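Local atomic coordinates of mandelate racemase/muconate lactonizing enzyme family protein (Azoarcus sp., PDB entry 2QDE), a protein that belongs to the mandelate racemase/muconate lactonizing enzyme family of the enolase superfamily and holds a barium ion in its barrel domain. Residues S248-H253 and T271-G276; K85-V90 and A280-T285; E181-V186 and E213-S218. All blocks are in the same frame, centred on the assembly; numbering follows the deposited sequence.

Contact 1 (S248-H253 and T271-G276)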
loop_
_atom_site.group_PDB
_atom_site.type_symbol
_atom_site.label_atom_id
_atom_site.label_comp_id
_atom_site.label_asym_id
_atom_site.label_seq_id
_atom_site.Cartn_x
_atom_site.Cartn_y
_atom_site.Cartn_z
ATOM N N SER A 248 18.986 -1.443 14.479
ATOM C CA SER A 248 18.171 -1.626 13.279
ATOM C C SER A 248 18.782 -0.964 12.048
ATOM O O SER A 248 18.567 -1.423 10.925
ATOM C CB SER A 248 16.759 -1.073 13.490
ATOM O OG SER A 248 16.056 -1.828 14.460
ATOM N N ALA A 249 19.542 0.110 12.264
ATOM C CA ALA A 249 20.176 0.854 11.175
ATOM C C ALA A 249 21.622 0.440 10.941
ATOM O O ALA A 249 22.555 1.135 11.358
ATOM C CB ALA A 249 20.114 2.346 11.466
ATOM N N GLN A 250 21.811 -0.681 10.255
ATOM C CA GLN A 250 23.156 -1.167 9.983
ATOM C C GLN A 250 23.552 -1.103 8.506
ATOM O O GLN A 250 24.573 -0.508 8.149
ATOM C CB GLN A 250 23.290 -2.602 10.495
ATOM C CG GLN A 250 24.633 -3.240 10.220
ATOM C CD GLN A 250 24.675 -4.680 10.671
ATOM O OE1 GLN A 250 24.481 -4.978 11.853
ATOM N NE2 GLN A 250 24.924 -5.585 9.736
ATOM N N GLU A 251 22.747 -1.718 7.651
ATOM C CA GLU A 251 23.028 -1.744 6.220
ATOM C C GLU A 251 22.219 -0.698 5.460
ATOM O O GLU A 251 21.201 -0.205 5.954
ATOM C CB GLU A 251 22.709 -3.129 5.644
ATOM C CG GLU A 251 23.392 -4.305 6.349
ATOM C CD GLU A 251 24.914 -4.247 6.290
ATOM O OE1 GLU A 251 25.458 -3.593 5.377
ATOM O OE2 GLU A 251 25.565 -4.875 7.153
ATOM N N LEU A 252 22.672 -0.369 4.253
ATOM C CA LEU A 252 21.974 0.607 3.432
ATOM C C LEU A 252 20.517 0.191 3.242
ATOM O O LEU A 252 19.619 1.014 3.381
ATOM C CB LEU A 252 22.650 0.751 2.066
ATOM C CG LEU A 252 24.052 1.361 2.035
ATOM C CD1 LEU A 252 24.482 1.512 0.585
ATOM C CD2 LEU A 252 24.063 2.717 2.734
ATOM N N HIS A 253 20.277 -1.084 2.944
ATOM C CA HIS A 253 18.902 -1.530 2.761
ATOM C C HIS A 253 18.089 -1.472 4.061
ATOM O O HIS A 253 16.860 -1.356 4.013
ATOM C CB HIS A 253 18.840 -2.934 2.129
ATOM C CG HIS A 253 19.518 -4.005 2.923
ATOM N ND1 HIS A 253 20.881 -4.206 2.894
ATOM C CD2 HIS A 253 19.013 -4.954 3.747
ATOM C CE1 HIS A 253 21.185 -5.237 3.665
ATOM N NE2 HIS A 253 20.069 -5.706 4.193
ATOM N N THR A 271 31.036 3.610 13.219
ATOM C CA THR A 271 31.836 3.285 12.050
ATOM C C THR A 271 32.040 1.780 11.902
ATOM O O THR A 271 32.107 1.272 10.789
ATOM C CB THR A 271 33.206 4.004 12.085
ATOM O OG1 THR A 271 33.800 3.849 13.377
ATOM C CG2 THR A 271 33.025 5.485 11.796
ATOM N N GLN A 272 32.117 1.065 13.019
ATOM C CA GLN A 272 32.302 -0.381 12.958
ATOM C C GLN A 272 31.024 -1.107 12.527
ATOM O O GLN A 272 31.083 -2.184 11.939
ATOM C CB GLN A 272 32.784 -0.924 14.312
ATOM C CG GLN A 272 34.185 -0.462 14.694
ATOM C CD GLN A 272 34.188 0.783 15.556
ATOM O OE1 GLN A 272 33.271 1.606 15.488
ATOM N NE2 GLN A 272 35.233 0.934 16.369
ATOM N N LYS A 273 29.870 -0.520 12.822
ATOM C CA LYS A 273 28.605 -1.135 12.435
ATOM C C LYS A 273 28.410 -0.953 10.934
ATOM O O LYS A 273 28.032 -1.887 10.219
ATOM C CB LYS A 273 27.446 -0.484 13.192
ATOM C CG LYS A 273 26.076 -1.029 12.823
ATOM C CD LYS A 273 24.958 -0.343 13.610
ATOM C CE LYS A 273 24.933 1.168 13.371
ATOM N NZ LYS A 273 23.760 1.813 14.034
ATOM N N ALA A 274 28.681 0.262 10.467
ATOM C CA ALA A 274 28.543 0.605 9.053
ATOM C C ALA A 274 29.488 -0.226 8.191
ATOM O O ALA A 274 29.157 -0.578 7.058
ATOM C CB ALA A 274 28.817 2.091 8.845
ATOM N N GLY A 275 30.674 -0.517 8.729
ATOM C CA GLY A 275 31.640 -1.311 7.992
ATOM C C GLY A 275 32.864 -0.556 7.506
ATOM O O GLY A 275 33.614 -1.072 6.680
ATOM N N GLY A 276 33.080 0.656 8.011
ATOM C CA GLY A 276 34.230 1.433 7.580
ATOM C C GLY A 276 33.846 2.864 7.248
ATOM O O GLY A 276 32.665 3.189 7.169
HETATM O O HOH W 1 26.623 0.093 6.232
#

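Contact 2 (K85-V90 and A280-T285)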
loop_
_atom_site.group_PDB
_atom_site.type_symbol
_atom_site.label_atom_id
_atom_site.label_comp_id
_atom_site.label_asym_id
_atom_site.label_seq_id
_atom_site.Cartn_x
_atom_site.Cartn_y
_atom_site.Cartn_z
ATOM N N LYS A 85 43.395 2.382 -3.557
ATOM C CA LYS A 85 42.184 1.857 -4.182
ATOM C C LYS A 85 41.174 1.381 -3.142
ATOM O O LYS A 85 40.839 0.198 -3.065
ATOM C CB LYS A 85 42.563 0.728 -5.144
ATOM C CG LYS A 85 43.524 1.198 -6.229
ATOM C CD LYS A 85 43.894 0.094 -7.195
ATOM C CE LYS A 85 44.688 0.656 -8.358
ATOM N NZ LYS A 85 44.963 -0.381 -9.393
ATOM N N ILE A 86 40.692 2.332 -2.347
ATOM C CA ILE A 86 39.734 2.043 -1.289
ATOM C C ILE A 86 38.370 1.580 -1.799
ATOM O O ILE A 86 37.826 0.618 -1.268
ATOM C CB ILE A 86 39.581 3.258 -0.345
ATOM C CG1 ILE A 86 40.915 3.502 0.382
ATOM C CG2 ILE A 86 38.481 2.997 0.686
ATOM C CD1 ILE A 86 40.926 4.730 1.278
ATOM N N GLU A 87 37.817 2.247 -2.813
ATOM C CA GLU A 87 36.525 1.826 -3.371
ATOM C C GLU A 87 36.639 0.364 -3.825
ATOM O O GLU A 87 35.786 -0.468 -3.518
ATOM C CB GLU A 87 36.134 2.680 -4.589
ATOM C CG GLU A 87 35.568 4.074 -4.303
ATOM C CD GLU A 87 34.047 4.098 -4.140
ATOM O OE1 GLU A 87 33.355 3.198 -4.673
ATOM O OE2 GLU A 87 33.540 5.039 -3.494
ATOM N N LYS A 88 37.704 0.066 -4.566
ATOM C CA LYS A 88 37.928 -1.277 -5.084
ATOM C C LYS A 88 38.017 -2.324 -3.974
ATOM O O LYS A 88 37.313 -3.335 -4.011
ATOM C CB LYS A 88 39.209 -1.305 -5.926
ATOM C CG LYS A 88 39.455 -2.628 -6.642
ATOM C CD LYS A 88 40.862 -2.684 -7.229
ATOM C CE LYS A 88 41.157 -4.058 -7.813
ATOM N NZ LYS A 88 42.603 -4.215 -8.148
ATOM N N ILE A 89 38.875 -2.081 -2.988
ATOM C CA ILE A 89 39.058 -3.017 -1.879
ATOM C C ILE A 89 37.799 -3.219 -1.034
ATOM O O ILE A 89 37.458 -4.350 -0.677
ATOM C CB ILE A 89 40.226 -2.559 -0.970
ATOM C CG1 ILE A 89 41.529 -2.586 -1.773
ATOM C CG2 ILE A 89 40.331 -3.465 0.252
ATOM C CD1 ILE A 89 42.699 -1.912 -1.079
ATOM N N VAL A 90 37.111 -2.130 -0.707
ATOM C CA VAL A 90 35.885 -2.225 0.080
ATOM C C VAL A 90 34.876 -3.072 -0.686
ATOM O O VAL A 90 34.145 -3.866 -0.098
ATOM C CB VAL A 90 35.283 -0.821 0.353
ATOM C CG1 VAL A 90 33.911 -0.944 1.019
ATOM C CG2 VAL A 90 36.224 -0.029 1.238
ATOM N N ALA A 280 30.429 4.182 5.786
ATOM C CA ALA A 280 29.755 5.160 6.630
ATOM C C ALA A 280 29.278 6.351 5.792
ATOM O O ALA A 280 28.191 6.869 6.014
ATOM C CB ALA A 280 30.682 5.636 7.739
ATOM N N GLN A 281 30.091 6.788 4.832
ATOM C CA GLN A 281 29.698 7.915 3.986
ATOM C C GLN A 281 28.441 7.565 3.190
ATOM O O GLN A 281 27.557 8.400 3.008
ATOM C CB GLN A 281 30.833 8.292 3.026
ATOM C CG GLN A 281 32.083 8.834 3.713
ATOM C CD GLN A 281 33.159 9.219 2.721
ATOM O OE1 GLN A 281 33.436 10.407 2.505
ATOM N NE2 GLN A 281 33.762 8.218 2.098
ATOM N N ARG A 282 28.368 6.325 2.715
ATOM C CA ARG A 282 27.201 5.880 1.960
ATOM C C ARG A 282 25.993 5.855 2.905
ATOM O O ARG A 282 24.908 6.310 2.561
ATOM C CB ARG A 282 27.460 4.488 1.371
ATOM C CG ARG A 282 28.617 4.459 0.367
ATOM C CD ARG A 282 28.892 3.053 -0.145
ATOM N NE ARG A 282 29.979 3.037 -1.123
ATOM C CZ ARG A 282 30.601 1.938 -1.543
ATOM N NH1 ARG A 282 30.252 0.746 -1.076
ATOM N NH2 ARG A 282 31.584 2.033 -2.430
ATOM N N TRP A 283 26.217 5.326 4.101
ATOM C CA TRP A 283 25.208 5.225 5.154
ATOM C C TRP A 283 24.630 6.620 5.435
ATOM O O TRP A 283 23.414 6.802 5.540
ATOM C CB TRP A 283 25.888 4.684 6.413
ATOM C CG TRP A 283 25.001 4.134 7.500
ATOM C CD1 TRP A 283 24.806 2.817 7.797
ATOM C CD2 TRP A 283 24.317 4.878 8.517
ATOM N NE1 TRP A 283 24.062 2.692 8.942
ATOM C CE2 TRP A 283 23.746 3.940 9.407
ATOM C CE3 TRP A 283 24.139 6.246 8.767
ATOM C CZ2 TRP A 283 23.007 4.328 10.537
ATOM C CZ3 TRP A 283 23.405 6.631 9.892
ATOM C CH2 TRP A 283 22.850 5.675 10.761
ATOM N N LEU A 284 25.524 7.600 5.543
ATOM C CA LEU A 284 25.141 8.978 5.822
ATOM C C LEU A 284 24.438 9.641 4.636
ATOM O O LEU A 284 23.790 10.676 4.784
ATOM C CB LEU A 284 26.374 9.783 6.260
ATOM C CG LEU A 284 26.895 9.399 7.656
ATOM C CD1 LEU A 284 28.174 10.153 7.981
ATOM C CD2 LEU A 284 25.826 9.694 8.702
ATOM N N THR A 285 24.574 9.049 3.456
ATOM C CA THR A 285 23.896 9.575 2.275
ATOM C C THR A 285 22.416 9.242 2.429
ATOM O O THR A 285 21.541 10.069 2.170
ATOM C CB THR A 285 24.427 8.926 0.986
ATOM O OG1 THR A 285 25.780 9.337 0.780
ATOM C CG2 THR A 285 23.584 9.342 -0.217
HETATM O O HOH W 2 33.065 -0.360 -3.018
HETATM O O HOH W 3 30.926 5.302 -2.780
#

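Contact 3 (E181-V186 and E213-S218)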
loop_
_atom_site.group_PDB
_atom_site.type_symbol
_atom_site.label_atom_id
_atom_site.label_comp_id
_atom_site.label_asym_id
_atom_site.label_seq_id
_atom_site.Cartn_x
_atom_site.Cartn_y
_atom_site.Cartn_z
ATOM N N GLU A 181 15.227 10.129 39.178
ATOM C CA GLU A 181 16.295 10.813 39.905
ATOM C C GLU A 181 17.165 11.706 39.016
ATOM O O GLU A 181 17.364 12.888 39.313
ATOM C CB GLU A 181 17.173 9.784 40.628
ATOM C CG GLU A 181 18.530 10.330 41.079
ATOM C CD GLU A 181 18.430 11.337 42.220
ATOM O OE1 GLU A 181 17.300 11.782 42.538
ATOM O OE2 GLU A 181 19.490 11.687 42.793
ATOM N N VAL A 182 17.686 11.149 37.928
ATOM C CA VAL A 182 18.529 11.929 37.031
ATOM C C VAL A 182 17.810 13.184 36.521
ATOM O O VAL A 182 18.395 14.274 36.503
ATOM C CB VAL A 182 18.995 11.082 35.829
ATOM C CG1 VAL A 182 19.882 11.915 34.916
ATOM C CG2 VAL A 182 19.752 9.858 36.325
ATOM N N ARG A 183 16.548 13.038 36.119
ATOM C CA ARG A 183 15.765 14.170 35.618
ATOM C C ARG A 183 15.628 15.288 36.648
ATOM O O ARG A 183 15.747 16.468 36.309
ATOM C CB ARG A 183 14.358 13.712 35.214
ATOM C CG ARG A 183 13.412 14.842 34.782
ATOM C CD ARG A 183 13.329 14.965 33.267
ATOM N NE ARG A 183 14.356 15.839 32.725
ATOM C CZ ARG A 183 14.702 15.901 31.441
ATOM N NH1 ARG A 183 14.105 15.133 30.535
ATOM N NH2 ARG A 183 15.650 16.745 31.062
ATOM N N ARG A 184 15.355 14.913 37.896
ATOM C CA ARG A 184 15.186 15.887 38.971
ATOM C C ARG A 184 16.461 16.689 39.180
ATOM O O ARG A 184 16.418 17.888 39.452
ATOM C CB ARG A 184 14.821 15.187 40.286
ATOM C CG ARG A 184 14.635 16.153 41.462
ATOM C CD ARG A 184 14.812 15.456 42.810
ATOM N NE ARG A 184 16.140 14.851 42.939
ATOM C CZ ARG A 184 17.282 15.531 43.039
ATOM N NH1 ARG A 184 17.281 16.861 43.035
ATOM N NH2 ARG A 184 18.439 14.881 43.129
ATOM N N ALA A 185 17.594 16.015 39.042
ATOM C CA ALA A 185 18.891 16.641 39.224
ATOM C C ALA A 185 19.276 17.600 38.103
ATOM O O ALA A 185 19.630 18.751 38.363
ATOM C CB ALA A 185 19.965 15.563 39.379
ATOM N N VAL A 186 19.199 17.140 36.856
ATOM C CA VAL A 186 19.587 17.969 35.720
ATOM C C VAL A 186 18.550 18.987 35.256
ATOM O O VAL A 186 18.868 19.892 34.481
ATOM C CB VAL A 186 19.993 17.084 34.517
ATOM C CG1 VAL A 186 21.105 16.123 34.931
ATOM C CG2 VAL A 186 18.784 16.309 34.003
ATOM N N GLU A 213 6.925 8.844 29.991
ATOM C CA GLU A 213 6.544 10.080 29.317
ATOM C C GLU A 213 6.543 11.322 30.204
ATOM O O GLU A 213 6.840 12.415 29.729
ATOM C CB GLU A 213 5.180 9.913 28.621
ATOM C CG GLU A 213 5.211 8.849 27.512
ATOM C CD GLU A 213 3.912 8.723 26.725
ATOM O OE1 GLU A 213 2.827 8.767 27.346
ATOM O OE2 GLU A 213 3.982 8.563 25.481
ATOM N N LYS A 214 6.237 11.167 31.487
ATOM C CA LYS A 214 6.209 12.323 32.381
ATOM C C LYS A 214 7.601 12.929 32.607
ATOM O O LYS A 214 7.721 14.060 33.106
ATOM C CB LYS A 214 5.580 11.942 33.728
ATOM C CG LYS A 214 6.435 11.053 34.615
ATOM C CD LYS A 214 5.666 10.680 35.877
ATOM C CE LYS A 214 4.473 9.794 35.534
ATOM N NZ LYS A 214 3.453 9.719 36.630
ATOM N N TYR A 215 8.646 12.192 32.227
ATOM C CA TYR A 215 10.010 12.679 32.400
ATOM C C TYR A 215 10.558 13.401 31.171
ATOM O O TYR A 215 11.685 13.891 31.182
ATOM C CB TYR A 215 10.927 11.521 32.800
ATOM C CG TYR A 215 10.482 10.869 34.084
ATOM C CD1 TYR A 215 10.457 11.589 35.278
ATOM C CD2 TYR A 215 10.030 9.551 34.102
ATOM C CE1 TYR A 215 9.991 11.022 36.458
ATOM C CE2 TYR A 215 9.560 8.966 35.283
ATOM C CZ TYR A 215 9.545 9.712 36.454
ATOM O OH TYR A 215 9.075 9.149 37.620
ATOM N N ASN A 216 9.746 13.468 30.120
ATOM C CA ASN A 216 10.107 14.150 28.875
ATOM C C ASN A 216 11.459 13.813 28.267
ATOM O O ASN A 216 12.238 14.705 27.944
ATOM C CB ASN A 216 10.025 15.665 29.066
ATOM C CG ASN A 216 8.629 16.127 29.387
ATOM O OD1 ASN A 216 8.053 15.730 30.403
ATOM N ND2 ASN A 216 8.067 16.969 28.522
ATOM N N LEU A 217 11.738 12.529 28.096
ATOM C CA LEU A 217 12.998 12.115 27.493
ATOM C C LEU A 217 13.005 12.594 26.035
ATOM O O LEU A 217 11.973 12.562 25.358
ATOM C CB LEU A 217 13.114 10.590 27.554
ATOM C CG LEU A 217 13.071 9.984 28.964
ATOM C CD1 LEU A 217 12.920 8.469 28.887
ATOM C CD2 LEU A 217 14.339 10.366 29.719
ATOM N N SER A 218 14.157 13.042 25.550
ATOM C CA SER A 218 14.239 13.513 24.173
ATOM C C SER A 218 13.999 12.380 23.177
ATOM O O SER A 218 13.578 12.622 22.045
ATOM C CB SER A 218 15.597 14.167 23.898
ATOM O OG SER A 218 16.647 13.217 23.947
#

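Contact 1 (S248-H253 and T271-G276)
Lys273 runs its side chain along the backbone of Ala249 and Gln250 and brings NZ to the carbonyl oxygen of Ala249, a weak hydrogen bond with NZ to O 3.0 Å. Its CG stands anti to the backbone N (chi1 178°), and the bend at chi3 (59°) brings CE and NZ to that carbonyl oxygen. Nearer the backbone, the methylenes of Lys273 and Gln250 pack at an oblique angle, CG of Gln250 lying 3.7 Å from CG of Lys273. Beside this pair a water donates to both backbones, to Gln250 O at 2.9 Å and to Ala274 O at 2.7 Å, and so links the two main chains.

In the next shell, the extended Gln250 side chain gives NE2 to OE2 of Glu251 at 2.8 Å, nearly straight and in the plane of the amide, on the anti side of the carboxylate. Asn101 bonds both Glu251 OE2 and Lys273 O, and Trp283 NE1 bonds Ala249 O. The two segments follow neighbouring parallel barrel strands, 243-245 and 266-269, on the side of the metal site. The Lys273 side chain comes to about 7 Å from the barium ion. The stronger partner of NZ is Asp246, a barium ligand, and with Met268 O also bonded these contacts fix NZ beside the metal site.

Contact 2 (K85-V90 and A280-T285)
Glu87 and Arg282 meet through a salt bridge, OE1 of Glu87 lying 3.1 Å from NH2 of Arg282. As a hydrogen bond it is weak, with an N-H...O angle of 123°. OE1 approaches the edge of the guanidinium near its plane, and the carboxylate plane is turned 52° from that of the guanidinium. Arg282 reaches across with its chain extended from CG to NE, whereas Glu87 is bent at chi2 (-90°), which swings its carboxylate toward the arginine. The segment backbones themselves stay well apart, with CA of Glu87 11.5 Å from CA of Arg282, and the side chains bridge the interval.

Two waters add a second kind of link, and both lie in the guanidinium plane at its edge. One accepts from Arg282 NH2 at 2.9 Å and donates to the main-chain Glu87 O at 2.8 Å. The other accepts from Arg282 NE at 3.0 Å and donates to Glu87 OE2 at 2.7 Å. Together with the direct bridge they tie the arginine to both carboxylate oxygens and to the helix backbone, and should restrain rotation of its planar end.

A second subunit also takes part. The stronger partner of Glu87 OE1 is the backbone N of Asp317 of that subunit, and Arg282 packs on its Thr285.

Apolar packing lies beside the charged pair, where Glu87 and Val90 touch Leu278 of helix 277-290. The contact joins helix 86-96 of the N-terminal domain to helix 277-290 of the barrel domain; helix 101-119 covers Ile86, Ile89 and Val90, and Trp283 packs on strand 266-269.

Contact 3 (E181-V186 and E213-S218)
The guanidinium of Arg183 presents an edge to the loop, with the carbonyl oxygen of Tyr215 in its plane and that of Asn216 close to it. NH1 points at Tyr215 O, 2.8 Å away with an N-H...O angle of 158°, a doubtful bond because this oxygen is too close to a neighbour in the model. Asn216 O is 3.2 Å from the same NH1. The Tyr215 ring carries CG of Lys214 over the centre of one face, 3.7 Å above the plane, and meets CG of Arg183 obliquely.

Bends at chi2 (99°) and chi3 (-88°) fold the arginine over so that its planar end lies beside the loop backbone. Its NH2 bonds the carbonyls of Val190, the stronger partner, and Gly187. The guanidinium thus ties its own helix to the loop before strand 192-195.

Helix 172-186 and the 213-218 loop belong to consecutive beta-alpha units of the barrel, both beside strand 192-195, where Arg183 packs on Leu192. Residues 213-218 lie in the connection between helix 202-212 and strand 220-221; there Tyr215 rests on Ile176, Val179 and Ala180 of helix 172-186, and Leu217 reaches Val179 and Ile194.

In the fold
Contacts 1 and 2 are buried, lie on the same side of the chain's centre and touch one another, Trp283 of contact 2 meeting Ala249 and Leu252 of contact 1. Helices 271-274 and 277-290, one from each, follow in sequence. Contact 3 is partly buried and lies farther out, about 31 Å from contact 1 and 39 Å from contact 2 between centres. Contacts 1 and 3 join parts of the barrel domain, while contact 2 links the N-terminal domain to it. Each centres on a basic residue, used differently: near the metal site in contact 1, against a carboxylate at a subunit interface in contact 2, and among loop carbonyls in contact 3.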